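Local coordinates for protein fasciclin I (Drosophila melanogaster, PDB 1O70) that serves as a neural cell adhesion molecule, represented by the third and fourth of its extracellular FAS1 domains, at residues N78-R92 with V102-V115. Sequence-based numbering, arbitrary orientation.
Sequences NMHIIKDRLNVDKIR and VPTVNNNTFLYFNV. With NAG (2-acetamido-2-deoxy-beta-D-glucopyranose), chain B; NAG (2-acetamido-2-deoxy-beta-D-glucopyranose), chain C.
Apolar packing of Ile82, Leu86 and Ile91 against Val102, Leu111 and Phe113 joins the two ends of the seven-stranded mixed sheet in a FAS1 domain, the third of fasciclin I: outermost strand 81-82 lies beside 102-103, the other outermost strand, and segment 88-92 of the following helix runs at 95° to segment 110-115 of the neighbouring strand. Phe113 is held from two directions. Ile91 lays CD1 over one ring face in a CH-pi contact, 4.0 Å from the centroid and 9° off the normal, and its CG2, anti to the backbone N, rests on CB of Phe113 at 3.5 Å. Ile82 meets the ring at its edge, CD1 to CZ of Phe113, while its other branch, CG2, reaches CG1 of Val102. Leu86 approaches Val102 tip to tip. Beside residues 78-81, Val105 N donates to Ile81 O (3.0 Å) and weakly to Asn78 O; its CG1 lies against the Asn78 amide and its CG2 against Ile81. Met79, bent at chi3 (74°), passes its thioether across Thr109, placing CE 3.6 Å from OG1 of that threonine. On the reverse side of strand 110-116, Asn114 ND2 donates to O6 of the second sugar of the glycan on Asn132. Further along helix 88-94, Arg92 sets one guanidinium face on Val115 CG1, and NH2 bonds to Gly117 O. An alanine here would lose both contacts and would probably leave Val115 less covered and the Gly117 carbonyl without this donor. The closest atoms of the arginine-valine pair are Arg92 NE and Val115 CG1, 3.5 Å apart.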
ATOM      1  N   ASN A  78      13.243   5.576  -7.124  1.00 34.22           N
ATOM      2  CA  ASN A  78      12.252   6.048  -8.083  1.00 34.33           C
ATOM      3  C   ASN A  78      10.868   6.353  -7.532  1.00 33.91           C
ATOM      4  O   ASN A  78      10.192   7.240  -8.048  1.00 35.46           O
ATOM      5  CB  ASN A  78      12.106   5.062  -9.234  1.00 37.08           C
ATOM      6  CG  ASN A  78      13.366   4.943 -10.052  1.00 39.47           C
ATOM      7  OD1 ASN A  78      14.085   5.917 -10.251  1.00 37.61           O
ATOM      8  ND2 ASN A  78      13.637   3.741 -10.542  1.00 42.92           N
ATOM      9  N   MET A  79      10.433   5.635  -6.502  1.00 31.82           N
ATOM     10  CA  MET A  79       9.108   5.896  -5.962  1.00 30.69           C
ATOM     11  C   MET A  79       9.081   7.135  -5.070  1.00 30.21           C
ATOM     12  O   MET A  79       8.009   7.594  -4.670  1.00 27.88           O
ATOM     13  CB  MET A  79       8.557   4.673  -5.213  1.00 31.50           C
ATOM     14  CG  MET A  79       9.329   4.253  -3.997  1.00 33.66           C
ATOM     15  SD  MET A  79       8.519   2.891  -3.101  1.00 38.05           S
ATOM     16  CE  MET A  79       8.854   1.489  -4.202  1.00 30.80           C
ATOM     17  N   HIS A  80      10.258   7.685  -4.766  1.00 29.86           N
ATOM     18  CA  HIS A  80      10.342   8.901  -3.953  1.00 27.99           C
ATOM     19  C   HIS A  80      10.335  10.104  -4.889  1.00 28.84           C
ATOM     20  O   HIS A  80      10.412  11.243  -4.433  1.00 28.23           O
ATOM     21  CB  HIS A  80      11.633   8.948  -3.137  1.00 27.72           C
ATOM     22  CG  HIS A  80      11.629   8.074  -1.921  1.00 28.23           C
ATOM     23  ND1 HIS A  80      11.956   6.735  -1.962  1.00 28.07           N
ATOM     24  CD2 HIS A  80      11.386   8.360  -0.619  1.00 28.70           C
ATOM     25  CE1 HIS A  80      11.922   6.237  -0.738  1.00 29.12           C
ATOM     26  NE2 HIS A  80      11.579   7.202   0.096  1.00 29.54           N
ATOM     27  N   ILE A  81      10.243   9.850  -6.197  1.00 29.38           N
ATOM     28  CA  ILE A  81      10.259  10.920  -7.198  1.00 29.80           C
ATOM     29  C   ILE A  81       8.935  11.103  -7.955  1.00 32.18           C
ATOM     30  O   ILE A  81       8.620  10.360  -8.894  1.00 31.36           O
ATOM     31  CB  ILE A  81      11.381  10.691  -8.241  1.00 27.99           C
ATOM     32  CG1 ILE A  81      12.723  10.474  -7.540  1.00 29.72           C
ATOM     33  CG2 ILE A  81      11.487  11.884  -9.160  1.00 26.27           C
ATOM     34  CD1 ILE A  81      13.815   9.980  -8.480  1.00 31.77           C
ATOM     35  N   ILE A  82       8.190  12.127  -7.555  1.00 33.47           N
ATOM     36  CA  ILE A  82       6.902  12.459  -8.149  1.00 34.84           C
ATOM     37  C   ILE A  82       7.003  13.263  -9.446  1.00 37.70           C
ATOM     38  O   ILE A  82       7.533  14.374  -9.466  1.00 36.75           O
ATOM     39  CB  ILE A  82       6.058  13.260  -7.147  1.00 34.56           C
ATOM     40  CG1 ILE A  82       5.813  12.410  -5.896  1.00 35.04           C
ATOM     41  CG2 ILE A  82       4.761  13.699  -7.800  1.00 33.46           C
ATOM     42  CD1 ILE A  82       5.439  13.192  -4.686  1.00 33.56           C
ATOM     43  N   LYS A  83       6.462  12.706 -10.523  1.00 40.88           N
ATOM     44  CA  LYS A  83       6.494  13.378 -11.814  1.00 44.68           C
ATOM     45  C   LYS A  83       5.480  14.525 -11.844  1.00 46.45           C
ATOM     46  O   LYS A  83       4.534  14.508 -12.631  1.00 47.58           O
ATOM     47  CB  LYS A  83       6.194  12.364 -12.925  1.00 46.31           C
ATOM     48  CG  LYS A  83       7.263  11.281 -13.045  1.00 48.46           C
ATOM     49  CD  LYS A  83       6.696   9.938 -13.471  1.00 50.16           C
ATOM     50  CE  LYS A  83       6.143   9.971 -14.883  1.00 51.58           C
ATOM     51  NZ  LYS A  83       5.472   8.685 -15.244  1.00 50.54           N
ATOM     52  N   ASP A  84       5.690  15.527 -10.990  1.00 46.98           N
ATOM     53  CA  ASP A  84       4.787  16.672 -10.908  1.00 47.10           C
ATOM     54  C   ASP A  84       5.278  17.720  -9.897  1.00 46.42           C
ATOM     55  O   ASP A  84       6.182  17.456  -9.107  1.00 45.75           O
ATOM     56  CB  ASP A  84       3.382  16.159 -10.546  1.00 49.09           C
ATOM     57  CG  ASP A  84       2.367  17.275 -10.342  1.00 50.32           C
ATOM     58  OD1 ASP A  84       2.431  18.307 -11.047  1.00 51.34           O
ATOM     59  OD2 ASP A  84       1.479  17.099  -9.485  1.00 51.84           O
ATOM     60  N   ARG A  85       4.698  18.914  -9.949  1.00 45.86           N
ATOM     61  CA  ARG A  85       5.065  19.988  -9.035  1.00 46.73           C
ATOM     62  C   ARG A  85       4.048  19.960  -7.895  1.00 45.15           C
ATOM     63  O   ARG A  85       2.926  20.439  -8.053  1.00 45.14           O
ATOM     64  CB  ARG A  85       4.987  21.325  -9.759  1.00 49.67           C
ATOM     65  CG  ARG A  85       5.262  22.518  -8.863  1.00 56.68           C
ATOM     66  CD  ARG A  85       4.753  23.798  -9.509  1.00 61.59           C
ATOM     67  NE  ARG A  85       5.371  23.985 -10.811  1.00 65.46           N
ATOM     68  CZ  ARG A  85       6.651  24.298 -10.973  1.00 68.48           C
ATOM     69  NH1 ARG A  85       7.427  24.462  -9.906  1.00 67.36           N
ATOM     70  NH2 ARG A  85       7.159  24.439 -12.195  1.00 69.12           N
ATOM     71  N   LEU A  86       4.434  19.406  -6.748  1.00 42.87           N
ATOM     72  CA  LEU A  86       3.510  19.296  -5.630  1.00 40.99           C
ATOM     73  C   LEU A  86       3.941  19.863  -4.290  1.00 39.66           C
ATOM     74  O   LEU A  86       4.843  19.325  -3.644  1.00 38.57           O
ATOM     75  CB  LEU A  86       3.136  17.830  -5.402  1.00 41.28           C
ATOM     76  CG  LEU A  86       2.210  17.117  -6.378  1.00 42.32           C
ATOM     77  CD1 LEU A  86       1.952  15.690  -5.884  1.00 42.10           C
ATOM     78  CD2 LEU A  86       0.900  17.880  -6.480  1.00 43.24           C
ATOM     79  N   ASN A  87       3.278  20.933  -3.860  1.00 38.22           N
ATOM     80  CA  ASN A  87       3.563  21.520  -2.553  1.00 37.27           C
ATOM     81  C   ASN A  87       2.349  21.251  -1.671  1.00 36.24           C
ATOM     82  O   ASN A  87       1.308  20.812  -2.163  1.00 34.01           O
ATOM     83  CB  ASN A  87       3.815  23.026  -2.673  1.00 37.62           C
ATOM     84  CG  ASN A  87       2.642  23.776  -3.292  1.00 39.17           C
ATOM     85  OD1 ASN A  87       2.668  24.992  -3.413  1.00 38.50           O
ATOM     86  ND2 ASN A  87       1.614  23.046  -3.693  1.00 42.50           N
ATOM     87  N   VAL A  88       2.474  21.527  -0.379  1.00 36.37           N
ATOM     88  CA  VAL A  88       1.370  21.296   0.545  1.00 38.40           C
ATOM     89  C   VAL A  88       0.016  21.776   0.025  1.00 39.98           C
ATOM     90  O   VAL A  88      -0.954  21.018   0.047  1.00 40.30           O
ATOM     91  CB  VAL A  88       1.624  21.963   1.900  1.00 39.46           C
ATOM     92  CG1 VAL A  88       0.426  21.773   2.801  1.00 38.00           C
ATOM     93  CG2 VAL A  88       2.866  21.364   2.536  1.00 41.09           C
ATOM     94  N   ASP A  89      -0.054  23.019  -0.448  1.00 39.73           N
ATOM     95  CA  ASP A  89      -1.313  23.548  -0.947  1.00 41.47           C
ATOM     96  C   ASP A  89      -1.911  22.702  -2.057  1.00 40.78           C
ATOM     97  O   ASP A  89      -3.094  22.365  -2.016  1.00 41.34           O
ATOM     98  CB  ASP A  89      -1.152  24.993  -1.449  1.00 44.57           C
ATOM     99  CG  ASP A  89      -0.889  25.981  -0.325  1.00 49.01           C
ATOM    100  OD1 ASP A  89      -1.364  25.737   0.814  1.00 49.78           O
ATOM    101  OD2 ASP A  89      -0.221  27.016  -0.587  1.00 52.24           O
ATOM    102  N   LYS A  90      -1.096  22.364  -3.052  1.00 40.70           N
ATOM    103  CA  LYS A  90      -1.572  21.565  -4.175  1.00 41.59           C
ATOM    104  C   LYS A  90      -2.050  20.183  -3.695  1.00 41.63           C
ATOM    105  O   LYS A  90      -3.055  19.669  -4.183  1.00 40.16           O
ATOM    106  CB  LYS A  90      -0.465  21.421  -5.229  1.00 42.29           C
ATOM    107  CG  LYS A  90      -0.911  20.754  -6.529  1.00 47.75           C
ATOM    108  CD  LYS A  90      -1.906  21.617  -7.286  1.00 53.29           C
ATOM    109  CE  LYS A  90      -2.542  20.873  -8.455  1.00 56.17           C
ATOM    110  NZ  LYS A  90      -3.550  21.747  -9.147  1.00 59.13           N
ATOM    111  N   ILE A  91      -1.339  19.600  -2.732  1.00 41.64           N
ATOM    112  CA  ILE A  91      -1.710  18.302  -2.197  1.00 43.83           C
ATOM    113  C   ILE A  91      -3.079  18.404  -1.523  1.00 46.13           C
ATOM    114  O   ILE A  91      -3.947  17.556  -1.741  1.00 46.28           O
ATOM    115  CB  ILE A  91      -0.650  17.788  -1.181  1.00 44.05           C
ATOM    116  CG1 ILE A  91       0.698  17.619  -1.879  1.00 43.76           C
ATOM    117  CG2 ILE A  91      -1.068  16.439  -0.610  1.00 43.14           C
ATOM    118  CD1 ILE A  91       1.829  17.280  -0.948  1.00 42.30           C
ATOM    119  N   ARG A  92      -3.274  19.439  -0.707  1.00 47.75           N
ATOM    120  CA  ARG A  92      -4.562  19.646  -0.037  1.00 50.08           C
ATOM    121  C   ARG A  92      -5.685  19.678  -1.059  1.00 51.25           C
ATOM    122  O   ARG A  92      -6.687  18.980  -0.921  1.00 51.07           O
ATOM    123  CB  ARG A  92      -4.593  20.977   0.716  1.00 51.48           C
ATOM    124  CG  ARG A  92      -4.202  20.903   2.168  1.00 53.27           C
ATOM    125  CD  ARG A  92      -5.121  21.789   3.013  1.00 53.67           C
ATOM    126  NE  ARG A  92      -4.663  21.871   4.399  1.00 52.73           N
ATOM    127  CZ  ARG A  92      -3.574  22.529   4.777  1.00 51.81           C
ATOM    128  NH1 ARG A  92      -2.842  23.168   3.874  1.00 51.07           N
ATOM    129  NH2 ARG A  92      -3.209  22.530   6.051  1.00 51.78           N
ATOM    130  N   VAL A 102      -0.885   9.708  -6.723  1.00 36.38           N
ATOM    131  CA  VAL A 102       0.183  10.358  -7.456  1.00 34.46           C
ATOM    132  C   VAL A 102       1.223   9.391  -8.010  1.00 33.60           C
ATOM    133  O   VAL A 102       1.850   8.656  -7.261  1.00 34.29           O
ATOM    134  CB  VAL A 102       0.885  11.355  -6.542  1.00 33.76           C
ATOM    135  CG1 VAL A 102       1.842  12.198  -7.340  1.00 36.17           C
ATOM    136  CG2 VAL A 102      -0.154  12.218  -5.842  1.00 32.55           C
ATOM    137  N   PRO A 103       1.421   9.384  -9.336  1.00 34.17           N
ATOM    138  CA  PRO A 103       2.397   8.502 -10.005  1.00 33.20           C
ATOM    139  C   PRO A 103       3.844   8.924  -9.736  1.00 31.87           C
ATOM    140  O   PRO A 103       4.110  10.096  -9.487  1.00 30.95           O
ATOM    141  CB  PRO A 103       2.054   8.649 -11.492  1.00 33.25           C
ATOM    142  CG  PRO A 103       0.618   9.113 -11.492  1.00 34.37           C
ATOM    143  CD  PRO A 103       0.569  10.068 -10.325  1.00 33.90           C
ATOM    144  N   THR A 104       4.772   7.975  -9.798  1.00 31.25           N
ATOM    145  CA  THR A 104       6.180   8.279  -9.574  1.00 32.30           C
ATOM    146  C   THR A 104       7.038   7.765 -10.732  1.00 34.17           C
ATOM    147  O   THR A 104       6.517   7.246 -11.718  1.00 34.95           O
ATOM    148  CB  THR A 104       6.691   7.661  -8.263  1.00 30.74           C
ATOM    149  OG1 THR A 104       6.708   6.232  -8.378  1.00 33.22           O
ATOM    150  CG2 THR A 104       5.794   8.069  -7.111  1.00 29.87           C
ATOM    151  N   VAL A 105       8.353   7.926 -10.621  1.00 35.87           N
ATOM    152  CA  VAL A 105       9.265   7.476 -11.668  1.00 36.65           C
ATOM    153  C   VAL A 105       9.155   5.961 -11.740  1.00 39.36           C
ATOM    154  O   VAL A 105       9.451   5.342 -12.764  1.00 39.90           O
ATOM    155  CB  VAL A 105      10.714   7.904 -11.351  1.00 35.34           C
ATOM    156  CG1 VAL A 105      11.696   7.219 -12.281  1.00 31.31           C
ATOM    157  CG2 VAL A 105      10.826   9.409 -11.478  1.00 34.30           C
ATOM    158  N   ASN A 106       8.722   5.370 -10.634  1.00 40.33           N
ATOM    159  CA  ASN A 106       8.527   3.934 -10.561  1.00 42.27           C
ATOM    160  C   ASN A 106       7.120   3.708 -11.125  1.00 43.40           C
ATOM    161  O   ASN A 106       6.128   4.002 -10.455  1.00 43.38           O
ATOM    162  CB  ASN A 106       8.619   3.490  -9.099  1.00 40.41           C
ATOM    163  CG  ASN A 106       8.566   1.989  -8.941  1.00 39.90           C
ATOM    164  OD1 ASN A 106       7.663   1.330  -9.461  1.00 38.36           O
ATOM    165  ND2 ASN A 106       9.530   1.440  -8.218  1.00 38.40           N
ATOM    166  N   ASN A 107       7.022   3.210 -12.358  1.00 45.60           N
ATOM    167  CA  ASN A 107       5.698   3.009 -12.953  1.00 48.13           C
ATOM    168  C   ASN A 107       4.936   1.811 -12.398  1.00 46.38           C
ATOM    169  O   ASN A 107       3.970   1.348 -12.994  1.00 46.63           O
ATOM    170  CB  ASN A 107       5.766   2.951 -14.499  1.00 50.73           C
ATOM    171  CG  ASN A 107       6.835   2.006 -15.022  1.00 54.30           C
ATOM    172  OD1 ASN A 107       7.032   0.906 -14.495  1.00 56.52           O
ATOM    173  ND2 ASN A 107       7.511   2.423 -16.091  1.00 55.78           N
ATOM    174  N   ASN A 108       5.368   1.338 -11.237  1.00 45.36           N
ATOM    175  CA  ASN A 108       4.723   0.219 -10.562  1.00 44.82           C
ATOM    176  C   ASN A 108       4.374   0.623  -9.132  1.00 43.79           C
ATOM    177  O   ASN A 108       3.956  -0.206  -8.327  1.00 44.51           O
ATOM    178  CB  ASN A 108       5.655  -0.995 -10.549  1.00 45.93           C
ATOM    179  CG  ASN A 108       5.584  -1.791 -11.835  1.00 48.58           C
ATOM    180  OD1 ASN A 108       6.484  -2.575 -12.149  1.00 49.89           O
ATOM    181  ND2 ASN A 108       4.500  -1.607 -12.583  1.00 48.51           N
ATOM    182  N   THR A 109       4.540   1.909  -8.829  1.00 40.67           N
ATOM    183  CA  THR A 109       4.271   2.434  -7.495  1.00 37.56           C
ATOM    184  C   THR A 109       3.703   3.843  -7.513  1.00 36.73           C
ATOM    185  O   THR A 109       4.300   4.747  -8.096  1.00 37.99           O
ATOM    186  CB  THR A 109       5.555   2.526  -6.673  1.00 37.49           C
ATOM    187  OG1 THR A 109       6.259   1.283  -6.752  1.00 38.04           O
ATOM    188  CG2 THR A 109       5.233   2.873  -5.223  1.00 36.01           C
ATOM    189  N   PHE A 110       2.550   4.045  -6.895  1.00 33.61           N
ATOM    190  CA  PHE A 110       2.027   5.400  -6.817  1.00 31.45           C
ATOM    191  C   PHE A 110       1.907   5.725  -5.323  1.00 28.96           C
ATOM    192  O   PHE A 110       2.035   4.838  -4.480  1.00 28.07           O
ATOM    193  CB  PHE A 110       0.690   5.531  -7.562  1.00 32.12           C
ATOM    194  CG  PHE A 110      -0.422   4.716  -6.988  1.00 34.82           C
ATOM    195  CD1 PHE A 110      -1.036   5.102  -5.798  1.00 35.95           C
ATOM    196  CD2 PHE A 110      -0.880   3.575  -7.647  1.00 35.35           C
ATOM    197  CE1 PHE A 110      -2.095   4.368  -5.263  1.00 34.87           C
ATOM    198  CE2 PHE A 110      -1.941   2.827  -7.126  1.00 35.64           C
ATOM    199  CZ  PHE A 110      -2.551   3.228  -5.927  1.00 35.14           C
ATOM    200  N   LEU A 111       1.706   6.992  -4.997  1.00 25.39           N
ATOM    201  CA  LEU A 111       1.596   7.408  -3.607  1.00 25.73           C
ATOM    202  C   LEU A 111       0.337   8.235  -3.459  1.00 25.30           C
ATOM    203  O   LEU A 111      -0.371   8.488  -4.432  1.00 24.69           O
ATOM    204  CB  LEU A 111       2.772   8.308  -3.223  1.00 24.88           C
ATOM    205  CG  LEU A 111       4.156   7.994  -3.781  1.00 25.70           C
ATOM    206  CD1 LEU A 111       5.138   9.111  -3.430  1.00 19.20           C
ATOM    207  CD2 LEU A 111       4.614   6.655  -3.214  1.00 23.23           C
ATOM    208  N   TYR A 112       0.059   8.652  -2.235  1.00 24.18           N
ATOM    209  CA  TYR A 112      -1.074   9.522  -1.980  1.00 25.59           C
ATOM    210  C   TYR A 112      -0.824  10.084  -0.598  1.00 27.66           C
ATOM    211  O   TYR A 112      -0.086   9.488   0.189  1.00 26.11           O
ATOM    212  CB  TYR A 112      -2.420   8.781  -2.109  1.00 22.77           C
ATOM    213  CG  TYR A 112      -2.683   7.686  -1.126  1.00 22.39           C
ATOM    214  CD1 TYR A 112      -3.250   7.964   0.126  1.00 23.47           C
ATOM    215  CD2 TYR A 112      -2.362   6.367  -1.437  1.00 23.81           C
ATOM    216  CE1 TYR A 112      -3.489   6.956   1.040  1.00 22.14           C
ATOM    217  CE2 TYR A 112      -2.590   5.350  -0.541  1.00 23.10           C
ATOM    218  CZ  TYR A 112      -3.157   5.648   0.700  1.00 25.25           C
ATOM    219  OH  TYR A 112      -3.421   4.640   1.602  1.00 23.74           O
ATOM    220  N   PHE A 113      -1.394  11.250  -0.324  1.00 30.50           N
ATOM    221  CA  PHE A 113      -1.170  11.909   0.948  1.00 33.60           C
ATOM    222  C   PHE A 113      -2.431  12.094   1.767  1.00 35.87           C
ATOM    223  O   PHE A 113      -3.552  11.965   1.272  1.00 38.10           O
ATOM    224  CB  PHE A 113      -0.546  13.295   0.723  1.00 33.05           C
ATOM    225  CG  PHE A 113       0.697  13.287  -0.122  1.00 31.59           C
ATOM    226  CD1 PHE A 113       0.619  13.084  -1.492  1.00 31.13           C
ATOM    227  CD2 PHE A 113       1.948  13.473   0.455  1.00 32.45           C
ATOM    228  CE1 PHE A 113       1.767  13.066  -2.277  1.00 30.51           C
ATOM    229  CE2 PHE A 113       3.102  13.455  -0.323  1.00 33.05           C
ATOM    230  CZ  PHE A 113       3.006  13.249  -1.693  1.00 32.31           C
ATOM    231  N   ASN A 114      -2.222  12.408   3.036  1.00 36.84           N
ATOM    232  CA  ASN A 114      -3.306  12.691   3.951  1.00 37.49           C
ATOM    233  C   ASN A 114      -2.892  13.959   4.679  1.00 38.70           C
ATOM    234  O   ASN A 114      -1.782  14.035   5.212  1.00 38.05           O
ATOM    235  CB  ASN A 114      -3.499  11.571   4.964  1.00 39.33           C
ATOM    236  CG  ASN A 114      -4.617  11.876   5.938  1.00 40.59           C
ATOM    237  OD1 ASN A 114      -5.751  12.125   5.531  1.00 42.23           O
ATOM    238  ND2 ASN A 114      -4.307  11.863   7.229  1.00 42.04           N
ATOM    239  N   VAL A 115      -3.779  14.952   4.693  1.00 39.97           N
ATOM    240  CA  VAL A 115      -3.504  16.225   5.350  1.00 40.97           C
ATOM    241  C   VAL A 115      -4.459  16.499   6.504  1.00 43.70           C
ATOM    242  O   VAL A 115      -5.675  16.398   6.343  1.00 44.25           O
ATOM    243  CB  VAL A 115      -3.608  17.403   4.357  1.00 39.61           C
ATOM    244  CG1 VAL A 115      -3.386  18.717   5.093  1.00 39.59           C
ATOM    245  CG2 VAL A 115      -2.584  17.244   3.232  1.00 37.73           C
TER
HETATM  246  C1  NAG B   1      -0.407   7.290   8.162  1.00 30.49           C
HETATM  247  C2  NAG B   1      -1.730   7.727   7.540  1.00 29.80           C
HETATM  248  C3  NAG B   1      -2.399   8.743   8.471  1.00 31.99           C
HETATM  249  C4  NAG B   1      -2.557   8.167   9.891  1.00 33.32           C
HETATM  250  C5  NAG B   1      -1.193   7.639  10.381  1.00 33.84           C
HETATM  251  C6  NAG B   1      -1.237   6.948  11.726  1.00 32.77           C
HETATM  252  C7  NAG B   1      -1.995   7.798   5.147  1.00 31.49           C
HETATM  253  C8  NAG B   1      -1.736   8.531   3.838  1.00 28.91           C
HETATM  254  N2  NAG B   1      -1.491   8.338   6.251  1.00 31.86           N
HETATM  255  O3  NAG B   1      -3.650   9.147   7.940  1.00 28.73           O
HETATM  256  O4  NAG B   1      -3.001   9.211  10.780  1.00 38.19           O
HETATM  257  O5  NAG B   1      -0.647   6.695   9.439  1.00 31.45           O
HETATM  258  O6  NAG B   1      -2.242   5.944  11.745  1.00 37.64           O
HETATM  259  O7  NAG B   1      -2.640   6.754   5.154  1.00 30.72           O
HETATM  260  C1  NAG C   2      -4.343   9.252  11.091  1.00 43.85           C
HETATM  261  C2  NAG C   2      -4.521   9.984  12.406  1.00 46.40           C
HETATM  262  C3  NAG C   2      -6.006  10.001  12.768  1.00 48.01           C
HETATM  263  C4  NAG C   2      -6.790  10.645  11.606  1.00 48.72           C
HETATM  264  C5  NAG C   2      -6.466   9.974  10.261  1.00 47.73           C
HETATM  265  C6  NAG C   2      -7.060  10.773   9.107  1.00 48.81           C
HETATM  266  C7  NAG C   2      -2.760   9.958  14.047  1.00 51.05           C
HETATM  267  C8  NAG C   2      -2.677   9.848  15.563  1.00 52.87           C
HETATM  268  N2  NAG C   2      -3.758   9.321  13.445  1.00 49.33           N
HETATM  269  O3  NAG C   2      -6.185  10.730  13.964  1.00 48.59           O
HETATM  270  O4  NAG C   2      -8.193  10.593  11.841  1.00 51.53           O
HETATM  271  O5  NAG C   2      -5.039   9.934  10.039  1.00 45.33           O
HETATM  272  O6  NAG C   2      -6.643  12.134   9.174  1.00 49.57           O
HETATM  273  O7  NAG C   2      -1.926  10.617  13.430  1.00 49.94           O